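Local coordinates for protein single-stranded-DNA-specific exonuclease RecJ (Thermus thermophilus, PDB 2ZXR) that degrades single-stranded DNA exonucleolytically in the 5' to 3' direction, using divalent metal ions, with no detectable activity on single-stranded RNA, at residues A[346-351]-A[366-371]; A[329-334]-A[416-421]; A[539-544]-A[648-653]; A[461-466]-A[634-639]; A[38-43]-A[448-453]. One frame throughout, in Å; residues are numbered along the deposited sequence.

Contact 1 (A[346-351]-A[366-371])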
# COMPACT_ATOMS: atom_id res chain seq x y z
N ILE A 346 -5.49 -10.52 14.97
CA ILE A 346 -4.19 -10.49 14.29
C ILE A 346 -3.73 -11.91 13.88
O ILE A 346 -3.15 -12.08 12.82
CB ILE A 346 -3.09 -9.81 15.16
CG1 ILE A 346 -3.38 -8.29 15.26
CG2 ILE A 346 -1.68 -10.03 14.50
CD1 ILE A 346 -2.42 -7.53 16.16
N VAL A 347 -4.01 -12.92 14.70
CA VAL A 347 -3.63 -14.29 14.34
C VAL A 347 -4.39 -14.68 13.06
O VAL A 347 -3.84 -15.32 12.18
CB VAL A 347 -3.98 -15.27 15.48
CG1 VAL A 347 -3.70 -16.70 15.04
CG2 VAL A 347 -3.16 -14.93 16.70
N ALA A 348 -5.64 -14.27 12.94
CA ALA A 348 -6.42 -14.57 11.74
C ALA A 348 -5.80 -13.90 10.51
O ALA A 348 -5.69 -14.52 9.45
CB ALA A 348 -7.86 -14.12 11.92
N SER A 349 -5.41 -12.62 10.63
CA SER A 349 -4.81 -11.92 9.48
C SER A 349 -3.49 -12.59 9.11
O SER A 349 -3.16 -12.76 7.93
CB SER A 349 -4.56 -10.45 9.81
OG SER A 349 -5.78 -9.74 9.97
N ARG A 350 -2.73 -12.97 10.13
CA ARG A 350 -1.46 -13.62 9.84
C ARG A 350 -1.69 -14.96 9.14
O ARG A 350 -0.93 -15.34 8.26
CB ARG A 350 -0.65 -13.78 11.13
CG ARG A 350 -0.11 -12.43 11.63
CD ARG A 350 0.75 -12.60 12.87
NE ARG A 350 2.02 -13.25 12.57
CZ ARG A 350 2.94 -13.56 13.47
NH1 ARG A 350 2.73 -13.29 14.76
NH2 ARG A 350 4.08 -14.12 13.09
N ILE A 351 -2.76 -15.67 9.49
CA ILE A 351 -3.03 -16.94 8.82
C ILE A 351 -3.48 -16.69 7.39
O ILE A 351 -3.07 -17.37 6.46
CB ILE A 351 -4.11 -17.77 9.54
CG1 ILE A 351 -3.55 -18.23 10.89
CG2 ILE A 351 -4.54 -18.97 8.66
CD1 ILE A 351 -4.53 -19.02 11.78
N LYS A 366 -16.35 -16.37 21.09
CA LYS A 366 -16.29 -15.14 20.32
C LYS A 366 -15.68 -15.52 18.99
O LYS A 366 -14.83 -16.41 18.93
CB LYS A 366 -15.46 -14.08 21.03
CG LYS A 366 -16.04 -13.69 22.40
CD LYS A 366 -17.53 -13.38 22.28
CE LYS A 366 -18.11 -12.79 23.57
NZ LYS A 366 -17.62 -11.38 23.82
N GLY A 367 -16.12 -14.88 17.92
CA GLY A 367 -15.57 -15.23 16.63
C GLY A 367 -15.02 -14.05 15.85
O GLY A 367 -15.54 -12.94 15.93
N THR A 368 -13.98 -14.31 15.07
CA THR A 368 -13.39 -13.26 14.27
C THR A 368 -13.21 -13.79 12.87
O THR A 368 -12.96 -14.97 12.69
CB THR A 368 -12.01 -12.84 14.79
OG1 THR A 368 -11.57 -11.70 14.06
CG2 THR A 368 -10.97 -13.97 14.57
N VAL A 369 -13.33 -12.90 11.89
CA VAL A 369 -13.16 -13.27 10.49
C VAL A 369 -12.26 -12.26 9.77
O VAL A 369 -12.39 -11.06 10.00
CB VAL A 369 -14.50 -13.24 9.70
CG1 VAL A 369 -14.25 -13.73 8.28
CG2 VAL A 369 -15.58 -14.10 10.39
N ARG A 370 -11.36 -12.75 8.93
CA ARG A 370 -10.52 -11.92 8.09
C ARG A 370 -10.72 -12.59 6.75
O ARG A 370 -10.62 -13.81 6.64
CB ARG A 370 -9.03 -11.94 8.48
CG ARG A 370 -8.72 -11.20 9.80
CD ARG A 370 -9.07 -9.70 9.73
NE ARG A 370 -8.89 -9.01 11.01
CZ ARG A 370 -9.77 -9.03 12.02
NH1 ARG A 370 -10.92 -9.70 11.93
NH2 ARG A 370 -9.47 -8.40 13.15
N SER A 371 -11.02 -11.80 5.73
CA SER A 371 -11.23 -12.36 4.42
C SER A 371 -10.58 -11.49 3.36
O SER A 371 -10.00 -10.43 3.66
CB SER A 371 -12.73 -12.49 4.13
OG SER A 371 -12.97 -13.26 2.96
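A348 makes the apolar contact between helix 341-355 and strand 366-370: its CB meets CG of R370 at 3.7 Å and, more loosely, CG2 of T368 at 4.1 Å. T368 and R370 are alternate residues on the strand and both turn this sheet face to the helix. Polar and aliphatic atoms mix at S349: its OG lies 3.3 Å from CG of R370, flanking the arginine stem, and also makes a weak hydrogen bond to the backbone O of G345 one turn back. A further bond is local to the strand. With chi2 at -61° the R370 chain bends back over its own backbone, and NH1 donates to O of V369 (2.8 Å), approaching from above the carbonyl plane while the acceptor lies in the guanidinium plane. The axes of 346-351 and 366-370 run at 33° to each other within the DHHA1 domain, with the R370 side chain about 10 Å from that of the manganese ligand D82. No clear hydrogen bond joins the segments: the arginine's aliphatic stem packs on A348 and S349 while its NH1 is held by the strand's own carbonyl.

Contact 2 (A[329-334]-A[416-421])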
# COMPACT_ATOMS: atom_id res chain seq x y z
N ALA A 329 -8.04 -25.64 1.38
CA ALA A 329 -9.43 -25.48 1.82
C ALA A 329 -9.90 -24.11 1.34
O ALA A 329 -9.13 -23.16 1.30
CB ALA A 329 -9.52 -25.57 3.33
N LYS A 330 -11.17 -24.01 0.98
CA LYS A 330 -11.70 -22.75 0.50
C LYS A 330 -11.82 -21.75 1.66
O LYS A 330 -11.92 -20.55 1.44
CB LYS A 330 -13.06 -22.96 -0.17
CG LYS A 330 -13.00 -23.19 -1.69
CD LYS A 330 -11.96 -24.22 -2.11
CE LYS A 330 -11.93 -24.38 -3.65
NZ LYS A 330 -10.56 -24.77 -4.14
N ALA A 331 -11.82 -22.27 2.89
CA ALA A 331 -11.93 -21.43 4.07
C ALA A 331 -11.28 -22.15 5.23
O ALA A 331 -11.43 -23.35 5.38
CB ALA A 331 -13.38 -21.13 4.38
N ILE A 332 -10.51 -21.41 6.03
CA ILE A 332 -9.85 -21.97 7.19
C ILE A 332 -10.74 -21.60 8.39
O ILE A 332 -11.04 -20.43 8.63
CB ILE A 332 -8.43 -21.41 7.30
CG1 ILE A 332 -7.66 -21.85 6.05
CG2 ILE A 332 -7.73 -21.94 8.53
CD1 ILE A 332 -6.22 -21.39 6.02
N VAL A 333 -11.20 -22.63 9.10
CA VAL A 333 -12.10 -22.42 10.22
C VAL A 333 -11.56 -23.20 11.40
O VAL A 333 -11.55 -24.42 11.41
CB VAL A 333 -13.55 -22.89 9.85
CG1 VAL A 333 -14.56 -22.42 10.89
CG2 VAL A 333 -13.91 -22.35 8.48
N LEU A 334 -11.10 -22.47 12.40
CA LEU A 334 -10.51 -23.11 13.55
C LEU A 334 -11.12 -22.67 14.86
O LEU A 334 -11.61 -21.54 14.99
CB LEU A 334 -9.00 -22.85 13.54
CG LEU A 334 -8.39 -23.15 12.16
CD1 LEU A 334 -6.97 -22.57 12.06
CD2 LEU A 334 -8.38 -24.67 11.94
N ALA A 416 -18.78 -24.09 2.63
CA ALA A 416 -19.65 -24.22 1.47
C ALA A 416 -19.87 -22.86 0.85
O ALA A 416 -19.98 -22.74 -0.36
CB ALA A 416 -21.00 -24.85 1.85
N TYR A 417 -19.97 -21.84 1.68
CA TYR A 417 -20.15 -20.50 1.16
C TYR A 417 -18.92 -20.15 0.30
O TYR A 417 -19.05 -19.68 -0.84
CB TYR A 417 -20.29 -19.49 2.29
CG TYR A 417 -20.40 -18.08 1.80
CD1 TYR A 417 -21.56 -17.64 1.16
CD2 TYR A 417 -19.33 -17.20 1.89
CE1 TYR A 417 -21.64 -16.36 0.61
CE2 TYR A 417 -19.39 -15.92 1.35
CZ TYR A 417 -20.54 -15.51 0.70
OH TYR A 417 -20.57 -14.28 0.09
N ALA A 418 -17.73 -20.40 0.84
CA ALA A 418 -16.48 -20.08 0.14
C ALA A 418 -16.30 -20.89 -1.14
O ALA A 418 -15.68 -20.41 -2.10
CB ALA A 418 -15.27 -20.31 1.08
N ALA A 419 -16.83 -22.11 -1.13
CA ALA A 419 -16.74 -22.99 -2.29
C ALA A 419 -17.49 -22.43 -3.50
O ALA A 419 -17.22 -22.81 -4.62
CB ALA A 419 -17.29 -24.38 -1.93
N ARG A 420 -18.44 -21.53 -3.26
CA ARG A 420 -19.21 -20.92 -4.33
C ARG A 420 -18.41 -19.87 -5.11
O ARG A 420 -18.87 -19.36 -6.14
CB ARG A 420 -20.47 -20.27 -3.75
CG ARG A 420 -21.52 -21.28 -3.30
CD ARG A 420 -22.51 -20.71 -2.29
NE ARG A 420 -22.97 -19.36 -2.63
CZ ARG A 420 -23.87 -18.68 -1.92
NH1 ARG A 420 -24.43 -19.22 -0.85
NH2 ARG A 420 -24.21 -17.44 -2.28
N PHE A 421 -17.21 -19.56 -4.63
CA PHE A 421 -16.41 -18.55 -5.31
C PHE A 421 -15.06 -19.03 -5.81
O PHE A 421 -14.54 -20.05 -5.37
CB PHE A 421 -16.19 -17.34 -4.40
CG PHE A 421 -17.46 -16.74 -3.88
CD1 PHE A 421 -18.18 -17.38 -2.88
CD2 PHE A 421 -17.94 -15.55 -4.39
CE1 PHE A 421 -19.36 -16.83 -2.39
CE2 PHE A 421 -19.13 -15.00 -3.91
CZ PHE A 421 -19.84 -15.65 -2.91
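K330 leans its stem against A418, near the C-terminal end of helix 407-419. Its CB sits 3.7 Å from CB of A418. One bond further, CG passes over the backbone of the helix, 3.8 Å from CA of A419 and 3.9 Å from O of A418. Beyond CG the chain turns off: chi2 of 48° puts a bend in it, and the distal methylenes lead away from the helix until NZ forms a long, weak ion pair with D423. This corner belongs to the DHHA1 domain, where the segment 329-334 leads into the edge strand 332-335 of a five-stranded mixed sheet, and helix 407-419 packs on that sheet through V333, which touches F407, F410, K411 and V414. The carbonyl of K330 takes part as well, its O lying 3.4 Å from CB of A418. Next along, the methyl of A331 meets the same CB at 3.9 Å, and A418 also touches I375 in a neighbouring loop.

Contact 3 (A[539-544]-A[648-653])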
# COMPACT_ATOMS: atom_id res chain seq x y z
N PRO A 539 -2.12 -6.44 -28.10
CA PRO A 539 -0.94 -6.61 -28.95
C PRO A 539 -1.13 -6.49 -30.45
O PRO A 539 -2.18 -6.82 -30.97
CB PRO A 539 -0.41 -7.99 -28.53
CG PRO A 539 -1.65 -8.74 -28.19
CD PRO A 539 -2.58 -7.73 -27.53
N PHE A 540 -0.11 -5.98 -31.14
CA PHE A 540 -0.12 -5.85 -32.60
C PHE A 540 1.30 -6.18 -33.10
O PHE A 540 1.48 -6.58 -34.25
CB PHE A 540 -0.57 -4.44 -33.05
CG PHE A 540 0.45 -3.35 -32.79
CD1 PHE A 540 1.50 -3.12 -33.67
CD2 PHE A 540 0.38 -2.58 -31.61
CE1 PHE A 540 2.48 -2.15 -33.39
CE2 PHE A 540 1.34 -1.61 -31.32
CZ PHE A 540 2.40 -1.38 -32.21
N ALA A 541 2.29 -6.05 -32.23
CA ALA A 541 3.67 -6.36 -32.59
C ALA A 541 4.16 -7.54 -31.73
O ALA A 541 4.13 -7.49 -30.49
CB ALA A 541 4.54 -5.14 -32.39
N TYR A 542 4.60 -8.60 -32.41
CA TYR A 542 5.04 -9.83 -31.78
C TYR A 542 6.51 -10.12 -31.93
O TYR A 542 6.97 -10.46 -33.03
CB TYR A 542 4.25 -11.00 -32.35
CG TYR A 542 2.77 -10.88 -32.05
CD1 TYR A 542 1.99 -9.91 -32.67
CD2 TYR A 542 2.17 -11.72 -31.10
CE1 TYR A 542 0.64 -9.78 -32.35
CE2 TYR A 542 0.82 -11.59 -30.77
CZ TYR A 542 0.07 -10.62 -31.40
OH TYR A 542 -1.25 -10.50 -31.06
N PRO A 543 7.27 -10.00 -30.83
CA PRO A 543 8.72 -10.24 -30.84
C PRO A 543 9.06 -11.62 -31.36
O PRO A 543 8.43 -12.61 -30.96
CB PRO A 543 9.13 -10.09 -29.37
CG PRO A 543 8.16 -9.08 -28.85
CD PRO A 543 6.84 -9.50 -29.51
N LEU A 544 10.06 -11.67 -32.22
CA LEU A 544 10.57 -12.90 -32.80
C LEU A 544 12.09 -12.77 -32.76
O LEU A 544 12.63 -11.71 -33.08
CB LEU A 544 10.11 -13.03 -34.25
CG LEU A 544 10.52 -14.27 -35.06
CD1 LEU A 544 9.76 -15.49 -34.57
CD2 LEU A 544 10.19 -14.03 -36.53
N GLU A 648 2.99 -1.98 -26.38
CA GLU A 648 2.74 -0.76 -25.65
C GLU A 648 3.96 0.14 -25.71
O GLU A 648 3.86 1.36 -25.96
CB GLU A 648 2.41 -1.06 -24.18
CG GLU A 648 2.26 0.18 -23.35
CD GLU A 648 1.97 -0.13 -21.89
OE1 GLU A 648 2.65 -1.00 -21.31
OE2 GLU A 648 1.06 0.52 -21.35
N ALA A 649 5.12 -0.48 -25.49
CA ALA A 649 6.39 0.22 -25.49
C ALA A 649 6.68 0.83 -26.86
O ALA A 649 7.30 1.90 -26.96
CB ALA A 649 7.50 -0.74 -25.11
N LEU A 650 6.25 0.13 -27.91
CA LEU A 650 6.48 0.61 -29.26
C LEU A 650 5.68 1.89 -29.48
O LEU A 650 6.18 2.84 -30.07
CB LEU A 650 6.12 -0.47 -30.29
CG LEU A 650 6.33 -0.09 -31.76
CD1 LEU A 650 7.71 0.53 -31.97
CD2 LEU A 650 6.16 -1.32 -32.62
N LEU A 651 4.44 1.92 -29.00
CA LEU A 651 3.63 3.13 -29.14
C LEU A 651 4.33 4.32 -28.44
O LEU A 651 4.38 5.42 -28.98
CB LEU A 651 2.25 2.94 -28.52
CG LEU A 651 1.39 1.84 -29.15
CD1 LEU A 651 -0.02 1.92 -28.53
CD2 LEU A 651 1.30 2.02 -30.67
N ALA A 652 4.87 4.09 -27.25
CA ALA A 652 5.54 5.18 -26.55
C ALA A 652 6.78 5.57 -27.36
O ALA A 652 7.13 6.75 -27.45
CB ALA A 652 5.95 4.75 -25.11
N TYR A 653 7.41 4.56 -27.95
CA TYR A 653 8.61 4.77 -28.76
C TYR A 653 8.32 5.71 -29.95
O TYR A 653 9.11 6.61 -30.22
CB TYR A 653 9.14 3.44 -29.28
CG TYR A 653 10.35 3.57 -30.19
CD1 TYR A 653 11.61 3.84 -29.67
CD2 TYR A 653 10.23 3.44 -31.58
CE1 TYR A 653 12.71 3.99 -30.51
CE2 TYR A 653 11.34 3.58 -32.42
CZ TYR A 653 12.57 3.86 -31.87
OH TYR A 653 13.67 4.03 -32.70
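The edge strand 541-543 of the parallel sheet in the RecJ C-terminal domain is joined here to helix 643-655, and F540, just ahead of the strand, makes most of the contact. Its ring reaches the helix with its far end: CZ lies 3.8 Å from CD2 of L650, and CE2 lies 3.7 Å from CD2 of L651. Two consecutive leucines thus each offer one methyl to neighbouring atoms of the same ring. The F540 side chain meets that of L650 at about a right angle and runs obliquely to that of L651. A chi1 of 71° sets the ring between the backbone N and the carbonyl carbon of F540, and from there it extends to the helix. CG of L651 stands beside its own backbone N (chi1 -61°), which swings the end of that side chain nearer to the ring. A541 adds a looser apolar contact, its CB 4.2 Å from CD2 of L650. No hydrogen bond links the two segments, but S647, one residue before 648-653, accepts through OG from the backbone N of both F540 and A541. In the sheet, 541-543 pairs with strand 601-603 through V601 and V603, while the helix lies against helix 624-639 through A649 and Y653, both touching L634.

Contact 4 (A[461-466]-A[634-639])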
# COMPACT_ATOMS: atom_id res chain seq x y z
N LEU A 461 7.07 -0.65 -6.23
CA LEU A 461 7.94 -1.80 -6.44
C LEU A 461 8.46 -1.81 -7.87
O LEU A 461 7.68 -1.59 -8.82
CB LEU A 461 7.20 -3.11 -6.18
CG LEU A 461 6.70 -3.36 -4.77
CD1 LEU A 461 5.69 -4.51 -4.83
CD2 LEU A 461 7.88 -3.68 -3.85
N PHE A 462 9.75 -2.05 -8.04
CA PHE A 462 10.35 -2.11 -9.37
C PHE A 462 10.60 -3.56 -9.75
O PHE A 462 10.72 -4.45 -8.89
CB PHE A 462 11.69 -1.35 -9.45
CG PHE A 462 11.56 0.14 -9.36
CD1 PHE A 462 11.58 0.78 -8.12
CD2 PHE A 462 11.39 0.90 -10.50
CE1 PHE A 462 11.42 2.17 -8.03
CE2 PHE A 462 11.22 2.28 -10.43
CZ PHE A 462 11.24 2.92 -9.18
N LEU A 463 10.70 -3.80 -11.04
CA LEU A 463 10.96 -5.14 -11.50
C LEU A 463 12.42 -5.20 -11.91
O LEU A 463 12.90 -4.29 -12.57
CB LEU A 463 10.06 -5.44 -12.70
CG LEU A 463 10.27 -6.76 -13.45
CD1 LEU A 463 9.80 -7.94 -12.58
CD2 LEU A 463 9.48 -6.71 -14.76
N LEU A 464 13.11 -6.24 -11.47
CA LEU A 464 14.49 -6.48 -11.84
C LEU A 464 14.42 -7.86 -12.48
O LEU A 464 13.50 -8.66 -12.17
CB LEU A 464 15.43 -6.52 -10.65
CG LEU A 464 15.73 -5.18 -9.97
CD1 LEU A 464 14.46 -4.69 -9.27
CD2 LEU A 464 16.87 -5.35 -8.96
N PHE A 465 15.35 -8.15 -13.38
CA PHE A 465 15.33 -9.41 -14.10
C PHE A 465 16.73 -9.83 -14.50
O PHE A 465 17.57 -8.98 -14.82
CB PHE A 465 14.48 -9.25 -15.36
CG PHE A 465 14.23 -10.54 -16.10
CD1 PHE A 465 15.16 -11.03 -17.01
CD2 PHE A 465 13.08 -11.28 -15.86
CE1 PHE A 465 14.94 -12.26 -17.68
CE2 PHE A 465 12.85 -12.51 -16.53
CZ PHE A 465 13.79 -13.00 -17.44
N GLY A 466 16.99 -11.13 -14.46
CA GLY A 466 18.30 -11.61 -14.86
C GLY A 466 18.82 -12.87 -14.21
O GLY A 466 18.09 -13.61 -13.53
N LEU A 634 11.41 -1.63 -24.26
CA LEU A 634 11.40 -2.31 -25.56
C LEU A 634 12.27 -3.54 -25.55
O LEU A 634 11.83 -4.63 -25.92
CB LEU A 634 11.87 -1.37 -26.69
CG LEU A 634 10.86 -0.44 -27.35
CD1 LEU A 634 11.57 0.44 -28.38
CD2 LEU A 634 9.77 -1.27 -28.02
N LEU A 635 13.52 -3.36 -25.12
CA LEU A 635 14.46 -4.47 -25.04
C LEU A 635 13.97 -5.55 -24.12
O LEU A 635 14.12 -6.73 -24.42
CB LEU A 635 15.83 -4.00 -24.54
CG LEU A 635 16.82 -3.39 -25.53
CD1 LEU A 635 17.14 -4.40 -26.66
CD2 LEU A 635 16.23 -2.15 -26.11
N PHE A 636 13.42 -5.15 -22.96
CA PHE A 636 12.94 -6.14 -22.00
C PHE A 636 11.79 -6.95 -22.58
O PHE A 636 11.82 -8.17 -22.53
CB PHE A 636 12.47 -5.48 -20.69
CG PHE A 636 11.80 -6.44 -19.73
CD1 PHE A 636 12.55 -7.33 -18.97
CD2 PHE A 636 10.40 -6.50 -19.65
CE1 PHE A 636 11.93 -8.28 -18.14
CE2 PHE A 636 9.76 -7.44 -18.83
CZ PHE A 636 10.53 -8.34 -18.07
N ALA A 637 10.78 -6.26 -23.12
CA ALA A 637 9.63 -6.95 -23.70
C ALA A 637 10.04 -7.78 -24.92
O ALA A 637 9.44 -8.82 -25.18
CB ALA A 637 8.52 -5.96 -24.10
N TYR A 638 11.04 -7.31 -25.65
CA TYR A 638 11.52 -8.06 -26.82
C TYR A 638 12.11 -9.39 -26.35
O TYR A 638 11.67 -10.45 -26.79
CB TYR A 638 12.56 -7.26 -27.60
CG TYR A 638 13.11 -8.00 -28.80
CD1 TYR A 638 14.41 -8.49 -28.81
CD2 TYR A 638 12.32 -8.21 -29.94
CE1 TYR A 638 14.93 -9.17 -29.91
CE2 TYR A 638 12.82 -8.88 -31.05
CZ TYR A 638 14.13 -9.36 -31.03
OH TYR A 638 14.65 -10.03 -32.14
N GLU A 639 13.10 -9.32 -25.45
CA GLU A 639 13.75 -10.52 -24.92
C GLU A 639 12.75 -11.49 -24.26
O GLU A 639 12.89 -12.71 -24.37
CB GLU A 639 14.84 -10.13 -23.90
CG GLU A 639 15.92 -9.19 -24.48
CD GLU A 639 17.03 -8.77 -23.48
OE1 GLU A 639 17.88 -7.92 -23.86
OE2 GLU A 639 17.05 -9.30 -22.33
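The ring of F636 points its edge at the face of F465, a T-shaped aromatic pair with centroids 5.6 Å apart and planes at 76°. CE1 of F636 makes the approach, 3.8 Å from CG of F465, toward the CB end of that ring; CB of F465 itself is 3.9 Å from the same CE1. The two side chains meet at about a right angle. L463, two residues before F465 and on the same side of the strand, brings CD2 to within 3.8 Å of CZ of F636, again crossing at roughly a right angle. Two adjacent atoms of the F636 ring, CE1 and CZ, thus meet an aromatic and an aliphatic partner. Strand 462-466 belongs to the OB domain and helix 624-639 to the RecJ C-terminal domain, making this an interdomain contact. All three side chains extend with CG anti to the backbone N (chi1 173° for F636), which sends the strand's two and the helix's one toward each other. F636 also touches L433 of strand 426-433, next to 462-466 in the sheet, and F465 forms a cation-pi pair with R640, just past the end of the helix.

Contact 5 (A[38-43]-A[448-453])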
# COMPACT_ATOMS: atom_id res chain seq x y z
N ARG A 38 -0.93 7.68 -9.01
CA ARG A 38 -1.50 8.01 -7.72
C ARG A 38 -2.31 9.27 -7.81
O ARG A 38 -2.79 9.77 -6.80
CB ARG A 38 -0.40 8.22 -6.67
CG ARG A 38 0.73 7.21 -6.66
CD ARG A 38 0.44 6.03 -5.77
NE ARG A 38 1.38 4.93 -5.97
CZ ARG A 38 2.38 4.62 -5.15
NH1 ARG A 38 2.59 5.33 -4.05
NH2 ARG A 38 3.15 3.57 -5.42
N GLY A 39 -2.44 9.81 -9.02
CA GLY A 39 -3.20 11.03 -9.21
C GLY A 39 -2.50 12.33 -8.86
O GLY A 39 -3.16 13.36 -8.77
N PHE A 40 -1.19 12.30 -8.64
CA PHE A 40 -0.47 13.54 -8.33
C PHE A 40 -0.09 14.23 -9.64
O PHE A 40 0.74 13.73 -10.39
CB PHE A 40 0.79 13.26 -7.50
CG PHE A 40 0.50 12.70 -6.14
CD1 PHE A 40 0.34 11.33 -5.95
CD2 PHE A 40 0.37 13.54 -5.03
CE1 PHE A 40 0.06 10.81 -4.68
CE2 PHE A 40 0.09 13.03 -3.77
CZ PHE A 40 -0.06 11.66 -3.59
N ARG A 41 -0.70 15.38 -9.92
CA ARG A 41 -0.44 16.11 -11.16
C ARG A 41 0.30 17.43 -11.00
O ARG A 41 1.21 17.72 -11.77
CB ARG A 41 -1.76 16.34 -11.91
CG ARG A 41 -2.55 15.06 -12.17
CD ARG A 41 -1.66 13.93 -12.70
NE ARG A 41 -2.37 12.65 -12.80
CZ ARG A 41 -3.24 12.34 -13.76
NH1 ARG A 41 -3.83 11.15 -13.75
NH2 ARG A 41 -3.50 13.22 -14.72
N ARG A 42 -0.10 18.23 -10.01
CA ARG A 42 0.53 19.53 -9.77
C ARG A 42 1.27 19.49 -8.43
O ARG A 42 1.05 18.58 -7.64
CB ARG A 42 -0.53 20.63 -9.73
CG ARG A 42 -1.51 20.57 -10.88
CD ARG A 42 -2.50 21.71 -10.82
NE ARG A 42 -3.28 21.71 -9.59
CZ ARG A 42 -4.14 20.76 -9.23
NH1 ARG A 42 -4.34 19.70 -10.01
NH2 ARG A 42 -4.81 20.87 -8.08
N LYS A 43 2.15 20.47 -8.18
CA LYS A 43 2.90 20.50 -6.93
C LYS A 43 2.01 20.50 -5.69
O LYS A 43 2.37 19.91 -4.66
CB LYS A 43 3.81 21.73 -6.87
CG LYS A 43 5.12 21.60 -7.63
CD LYS A 43 6.08 22.73 -7.26
CE LYS A 43 7.33 22.74 -8.13
NZ LYS A 43 8.09 21.47 -8.01
N ALA A 448 10.87 10.18 -3.02
CA ALA A 448 10.75 10.65 -1.65
C ALA A 448 9.49 11.47 -1.40
O ALA A 448 8.86 11.34 -0.36
CB ALA A 448 11.98 11.48 -1.26
N LEU A 449 9.15 12.32 -2.37
CA LEU A 449 7.98 13.18 -2.24
C LEU A 449 6.65 12.45 -2.09
O LEU A 449 5.67 13.05 -1.67
CB LEU A 449 7.91 14.14 -3.44
CG LEU A 449 8.88 15.32 -3.34
CD1 LEU A 449 8.56 16.11 -2.07
CD2 LEU A 449 10.34 14.82 -3.32
N LEU A 450 6.63 11.17 -2.45
CA LEU A 450 5.43 10.35 -2.36
C LEU A 450 5.00 10.10 -0.93
O LEU A 450 3.85 9.74 -0.66
CB LEU A 450 5.66 9.00 -3.04
CG LEU A 450 5.33 8.94 -4.53
CD1 LEU A 450 5.80 7.60 -5.12
CD2 LEU A 450 3.82 9.14 -4.71
N GLU A 451 5.94 10.24 -0.01
CA GLU A 451 5.64 10.01 1.39
C GLU A 451 4.70 11.08 1.92
O GLU A 451 4.68 12.21 1.43
CB GLU A 451 6.92 10.00 2.17
CG GLU A 451 7.87 8.96 1.67
CD GLU A 451 8.99 8.73 2.64
OE1 GLU A 451 8.82 7.86 3.52
OE2 GLU A 451 10.02 9.43 2.52
N PRO A 452 3.93 10.73 2.97
CA PRO A 452 3.92 9.42 3.65
C PRO A 452 3.24 8.25 2.93
O PRO A 452 2.12 8.38 2.42
CB PRO A 452 3.24 9.74 4.97
CG PRO A 452 2.19 10.75 4.53
CD PRO A 452 2.97 11.66 3.59
N TYR A 453 3.95 7.11 2.90
CA TYR A 453 3.43 5.87 2.32
C TYR A 453 2.46 5.25 3.32
O TYR A 453 2.65 5.35 4.55
CB TYR A 453 4.54 4.83 2.07
CG TYR A 453 5.48 5.20 0.94
CD1 TYR A 453 4.99 5.55 -0.31
CD2 TYR A 453 6.86 5.22 1.14
CE1 TYR A 453 5.83 5.91 -1.33
CE2 TYR A 453 7.73 5.59 0.12
CZ TYR A 453 7.19 5.93 -1.12
OH TYR A 453 8.01 6.22 -2.18
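L450 fits its branched end against two side chains, those of R38 and F40. CD2 lies 4.1 Å from CE1 of F40, the two side chains running obliquely to each other, and also 4.1 Å from NH1 of R38, whose side chain crosses that of L450 at about a right angle. The same NH1 also lies 4.3 Å from CE1 of Y453, guanidinium and ring meeting edge to edge. R38 and F40 are placed by the end of helix 29-37, where G39, with positive phi (80°), closes a Schellman motif. R38 bends at chi2 (-89°). Further out, L450 rests on A34 and Y35 of that helix, F40 touches R230 of helix 227-239, and a cis peptide bond precedes P452. The contact thus joins the N-terminal part of the chain to the loop after helix 440-447 in the OB domain. With no hydrogen bond across it, contact between the segments is probably mainly van der Waals, with the charged guanidinium beside leucine methyls and its NH2 turned to a weak hydrogen bond with O of P458.

In the fold
Contacts 1 and 2 share the five-stranded DHHA1 sheet and lie about 14 Å apart between centres; they touch where I351 CG2 meets I332 CD1 at 4.0 Å. Contact 1 is the one near the metal centre, with the R370 side chain about 13 Å from the bound magnesium ion. Contacts 3 and 4, with centres also about 14 Å apart, meet through consecutive helices 624-639 and 643-655, and Y638 OH approaches L544 O at 2.8 Å in a probable hydrogen bond. Contact 5 closes a long loop enclosing contacts 1 and 2, and its nearest atoms are about 6 Å from those of contact 4. Contacts 1 and 3 lie on opposite sides of the chain's centre, their centres about 45 Å apart.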